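Local coordinates for protein Sfrice_029225 (Spodoptera frugiperda, PDB 6I50) that probably acts as a secreted trimeric cytokine of the tumour necrosis factor family that binds TNF receptors, at residues R1-S13 / W40-P54. Sequence-based numbering, arbitrary orientation.
Sequences RPFIAAHFHGNTS and WYPAPWTVASPHPRP
H51 lays one face of its imidazole under F3, whose CB stands over that face, 3.7 Å from the ring centroid, a CH-pi contact. P50 CG covers the opposite face. Replacing H51 by an alanine would probably leave F3 CB without this platform and open a gap beside P50. In F3, CG is anti to the backbone N (chi1 -175°), which carries the ring to W45. There CE2 meets W45 CZ3 at 3.5 Å, the two planes turned 31° apart. W45 CH2 meets A5 CB and the backbone of A6, and its CZ2 lies 3.7 Å from H7 CB. W45 NE1 bonds to A126 O of the second subunit, and F3 packs on A161 of that chain. T46 OG1 lies over the centre of the W45 ring and accepts from H7 N at 2.9 Å, in a nearly straight bond (163°). A43 N donates to H7 O at 2.9 Å. Beyond it H9 and Y41 form an antiparallel hydrogen-bonded pair. F8 sits on the other side of the strand. Its CD1 is 3.9 Å from P42 CB, and P54 O lies at the ring edge. Strand 40-42 thus pairs with strand 5-10 of the TNF jelly roll. Past that pairing, the T46 hydroxyl serves H7 N, and one water joins F3 O, A5 O and S49 OG. P52 O is buried without a partner, so this end rests largely on apolar and ring contacts.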
# COMPACT_ATOMS: atom_id res chain seq x y z
N ARG A 1 16.37 -8.66 -18.71
CA ARG A 1 15.37 -7.63 -18.45
C ARG A 1 15.88 -6.65 -17.40
O ARG A 1 16.16 -7.04 -16.26
CB ARG A 1 14.05 -8.25 -18.01
CG ARG A 1 12.81 -7.57 -18.59
CD ARG A 1 11.58 -8.45 -18.45
NE ARG A 1 11.46 -9.01 -17.11
CZ ARG A 1 10.91 -8.38 -16.08
NH1 ARG A 1 10.43 -7.15 -16.23
NH2 ARG A 1 10.85 -8.97 -14.89
N PRO A 2 15.99 -5.37 -17.77
CA PRO A 2 16.48 -4.37 -16.82
C PRO A 2 15.46 -4.11 -15.73
O PRO A 2 14.25 -4.07 -15.97
CB PRO A 2 16.69 -3.12 -17.69
CG PRO A 2 16.66 -3.61 -19.11
CD PRO A 2 15.77 -4.80 -19.11
N PHE A 3 15.96 -3.90 -14.51
CA PHE A 3 15.14 -3.60 -13.34
C PHE A 3 15.16 -2.08 -13.18
O PHE A 3 16.02 -1.53 -12.50
CB PHE A 3 15.67 -4.32 -12.11
CG PHE A 3 14.82 -4.17 -10.88
CD1 PHE A 3 13.44 -4.32 -10.95
CD2 PHE A 3 15.40 -3.91 -9.65
CE1 PHE A 3 12.66 -4.20 -9.81
CE2 PHE A 3 14.62 -3.79 -8.51
CZ PHE A 3 13.25 -3.94 -8.59
N ILE A 4 14.22 -1.41 -13.84
CA ILE A 4 14.16 0.06 -13.83
C ILE A 4 13.35 0.44 -12.59
O ILE A 4 12.13 0.58 -12.63
CB ILE A 4 13.57 0.60 -15.12
CG1 ILE A 4 14.41 0.12 -16.31
CG2 ILE A 4 13.50 2.13 -15.09
CD1 ILE A 4 13.98 0.66 -17.64
N ALA A 5 14.05 0.61 -11.47
CA ALA A 5 13.39 0.73 -10.17
C ALA A 5 14.34 1.39 -9.19
O ALA A 5 15.56 1.31 -9.34
CB ALA A 5 12.96 -0.65 -9.65
N ALA A 6 13.77 2.03 -8.18
CA ALA A 6 14.56 2.70 -7.16
C ALA A 6 13.71 2.88 -5.91
O ALA A 6 12.49 3.02 -5.98
CB ALA A 6 15.09 4.06 -7.65
N HIS A 7 14.38 2.87 -4.75
CA HIS A 7 13.75 3.12 -3.47
C HIS A 7 14.58 4.15 -2.73
O HIS A 7 15.79 3.99 -2.61
CB HIS A 7 13.64 1.84 -2.64
CG HIS A 7 12.99 2.04 -1.31
ND1 HIS A 7 11.62 1.97 -1.13
CD2 HIS A 7 13.51 2.31 -0.09
CE1 HIS A 7 11.33 2.18 0.14
NE2 HIS A 7 12.46 2.39 0.80
N PHE A 8 13.93 5.22 -2.27
CA PHE A 8 14.59 6.29 -1.52
C PHE A 8 13.90 6.41 -0.17
O PHE A 8 12.67 6.45 -0.11
CB PHE A 8 14.53 7.62 -2.28
CG PHE A 8 14.96 7.51 -3.71
CD1 PHE A 8 16.30 7.57 -4.04
CD2 PHE A 8 14.02 7.32 -4.72
CE1 PHE A 8 16.71 7.46 -5.36
CE2 PHE A 8 14.42 7.22 -6.04
CZ PHE A 8 15.77 7.28 -6.36
N HIS A 9 14.68 6.48 0.90
CA HIS A 9 14.07 6.51 2.22
C HIS A 9 14.63 7.66 3.05
O HIS A 9 15.64 8.28 2.70
CB HIS A 9 14.23 5.16 2.97
CG HIS A 9 15.65 4.69 3.09
ND1 HIS A 9 15.98 3.35 3.05
CD2 HIS A 9 16.81 5.35 3.29
CE1 HIS A 9 17.28 3.21 3.20
NE2 HIS A 9 17.81 4.41 3.35
N GLY A 10 13.92 7.97 4.13
CA GLY A 10 14.32 9.09 4.97
C GLY A 10 15.65 8.82 5.64
O GLY A 10 15.90 7.74 6.16
N ASN A 11 16.52 9.84 5.62
CA ASN A 11 17.87 9.68 6.17
C ASN A 11 18.40 11.05 6.55
O ASN A 11 18.79 11.82 5.67
CB ASN A 11 18.78 8.99 5.17
CG ASN A 11 20.08 8.50 5.78
OD1 ASN A 11 20.48 8.96 6.85
ND2 ASN A 11 20.74 7.57 5.11
N THR A 12 18.43 11.34 7.84
CA THR A 12 18.90 12.63 8.35
C THR A 12 20.40 12.66 8.62
O THR A 12 20.86 13.58 9.31
CB THR A 12 18.14 13.00 9.63
OG1 THR A 12 18.16 11.90 10.54
CG2 THR A 12 16.69 13.37 9.31
N SER A 13 21.16 11.70 8.11
CA SER A 13 22.60 11.65 8.33
C SER A 13 23.29 12.90 7.80
O SER A 13 24.20 13.44 8.44
CB SER A 13 23.21 10.41 7.68
OG SER A 13 22.85 9.24 8.39
N TRP A 40 15.64 12.63 1.56
CA TRP A 40 15.65 11.30 0.97
C TRP A 40 17.08 10.85 0.69
O TRP A 40 17.98 11.67 0.50
CB TRP A 40 14.87 11.26 -0.35
CG TRP A 40 13.44 11.66 -0.31
CD1 TRP A 40 12.83 12.59 -1.10
CD2 TRP A 40 12.42 11.13 0.55
NE1 TRP A 40 11.49 12.67 -0.79
CE2 TRP A 40 11.21 11.79 0.21
CE3 TRP A 40 12.40 10.16 1.55
CZ2 TRP A 40 10.01 11.51 0.86
CZ3 TRP A 40 11.21 9.89 2.19
CH2 TRP A 40 10.03 10.56 1.85
N TYR A 41 17.26 9.53 0.63
CA TYR A 41 18.53 8.96 0.24
C TYR A 41 18.26 7.58 -0.33
O TYR A 41 17.41 6.86 0.21
CB TYR A 41 19.52 8.86 1.42
CG TYR A 41 20.94 8.65 0.98
CD1 TYR A 41 21.75 9.73 0.66
CD2 TYR A 41 21.48 7.37 0.86
CE1 TYR A 41 23.06 9.55 0.25
CE2 TYR A 41 22.78 7.18 0.45
CZ TYR A 41 23.57 8.27 0.14
OH TYR A 41 24.87 8.10 -0.27
N PRO A 42 18.94 7.19 -1.41
CA PRO A 42 18.71 5.85 -1.97
C PRO A 42 19.05 4.75 -0.98
O PRO A 42 20.05 4.81 -0.26
CB PRO A 42 19.64 5.82 -3.19
CG PRO A 42 20.68 6.86 -2.91
CD PRO A 42 19.95 7.94 -2.17
N ALA A 43 18.18 3.73 -0.94
CA ALA A 43 18.47 2.52 -0.18
C ALA A 43 19.71 1.84 -0.76
O ALA A 43 20.06 2.07 -1.92
CB ALA A 43 17.27 1.57 -0.21
N PRO A 44 20.39 1.01 0.03
CA PRO A 44 21.62 0.38 -0.48
C PRO A 44 21.44 -0.38 -1.78
O PRO A 44 22.31 -0.29 -2.65
CB PRO A 44 22.02 -0.54 0.68
CG PRO A 44 21.53 0.18 1.89
CD PRO A 44 20.21 0.79 1.48
N TRP A 45 20.33 -1.10 -1.96
CA TRP A 45 20.17 -1.85 -3.20
C TRP A 45 20.03 -0.91 -4.39
O TRP A 45 20.42 -1.27 -5.51
CB TRP A 45 18.98 -2.82 -3.12
CG TRP A 45 17.59 -2.23 -3.20
CD1 TRP A 45 16.72 -2.05 -2.16
CD2 TRP A 45 16.88 -1.82 -4.38
NE1 TRP A 45 15.53 -1.53 -2.61
CE2 TRP A 45 15.60 -1.38 -3.98
CE3 TRP A 45 17.21 -1.77 -5.74
CZ2 TRP A 45 14.66 -0.89 -4.88
CZ3 TRP A 45 16.28 -1.29 -6.64
CH2 TRP A 45 15.01 -0.85 -6.21
N THR A 46 19.50 0.29 -4.17
CA THR A 46 19.41 1.28 -5.23
C THR A 46 20.78 1.86 -5.55
O THR A 46 21.15 1.98 -6.72
CB THR A 46 18.42 2.37 -4.82
OG1 THR A 46 17.12 1.78 -4.70
CG2 THR A 46 18.39 3.48 -5.85
N VAL A 47 21.56 2.21 -4.52
CA VAL A 47 22.93 2.69 -4.74
C VAL A 47 23.73 1.68 -5.55
O VAL A 47 24.49 2.05 -6.45
CB VAL A 47 23.61 2.99 -3.39
CG1 VAL A 47 25.11 3.22 -3.58
CG2 VAL A 47 22.96 4.20 -2.72
N ALA A 48 23.58 0.40 -5.23
CA ALA A 48 24.37 -0.67 -5.83
C ALA A 48 23.77 -1.22 -7.13
O ALA A 48 24.39 -2.08 -7.76
CB ALA A 48 24.52 -1.82 -4.83
N SER A 49 22.61 -0.73 -7.55
CA SER A 49 21.94 -1.33 -8.69
C SER A 49 22.74 -1.13 -9.97
O SER A 49 23.14 0.00 -10.28
CB SER A 49 20.54 -0.73 -8.86
OG SER A 49 19.96 -1.19 -10.07
N PRO A 50 23.00 -2.19 -10.75
CA PRO A 50 23.66 -2.02 -12.05
C PRO A 50 22.73 -1.56 -13.16
O PRO A 50 23.18 -1.43 -14.30
CB PRO A 50 24.19 -3.43 -12.33
CG PRO A 50 23.17 -4.32 -11.70
CD PRO A 50 22.73 -3.60 -10.44
N HIS A 51 21.44 -1.30 -12.87
CA HIS A 51 20.44 -1.03 -13.89
C HIS A 51 20.23 0.46 -14.09
O HIS A 51 20.38 1.25 -13.14
CB HIS A 51 19.10 -1.66 -13.51
CG HIS A 51 19.19 -3.12 -13.17
ND1 HIS A 51 19.29 -4.11 -14.12
CD2 HIS A 51 19.19 -3.75 -11.97
CE1 HIS A 51 19.36 -5.29 -13.53
NE2 HIS A 51 19.30 -5.10 -12.22
N PRO A 52 19.87 0.89 -15.30
CA PRO A 52 19.30 2.23 -15.46
C PRO A 52 18.05 2.33 -14.60
O PRO A 52 17.30 1.37 -14.45
CB PRO A 52 18.96 2.30 -16.96
CG PRO A 52 19.72 1.18 -17.60
CD PRO A 52 19.88 0.12 -16.55
N ARG A 53 17.84 3.50 -14.00
CA ARG A 53 16.82 3.61 -12.96
C ARG A 53 16.52 5.08 -12.72
O ARG A 53 17.32 5.95 -13.08
CB ARG A 53 17.29 2.95 -11.66
CG ARG A 53 18.58 3.56 -11.11
CD ARG A 53 18.67 3.34 -9.62
NE ARG A 53 19.98 3.67 -9.05
CZ ARG A 53 20.27 4.81 -8.44
NH1 ARG A 53 19.35 5.76 -8.32
NH2 ARG A 53 21.48 5.00 -7.94
N PRO A 54 15.39 5.39 -12.08
CA PRO A 54 15.17 6.76 -11.60
C PRO A 54 16.25 7.16 -10.60
O PRO A 54 16.81 6.32 -9.89
CB PRO A 54 13.79 6.68 -10.92
CG PRO A 54 13.15 5.47 -11.51
CD PRO A 54 14.26 4.50 -11.78
O HOH W 1 17.41 -0.70 -10.20
O HOH W 2 19.54 12.88 2.85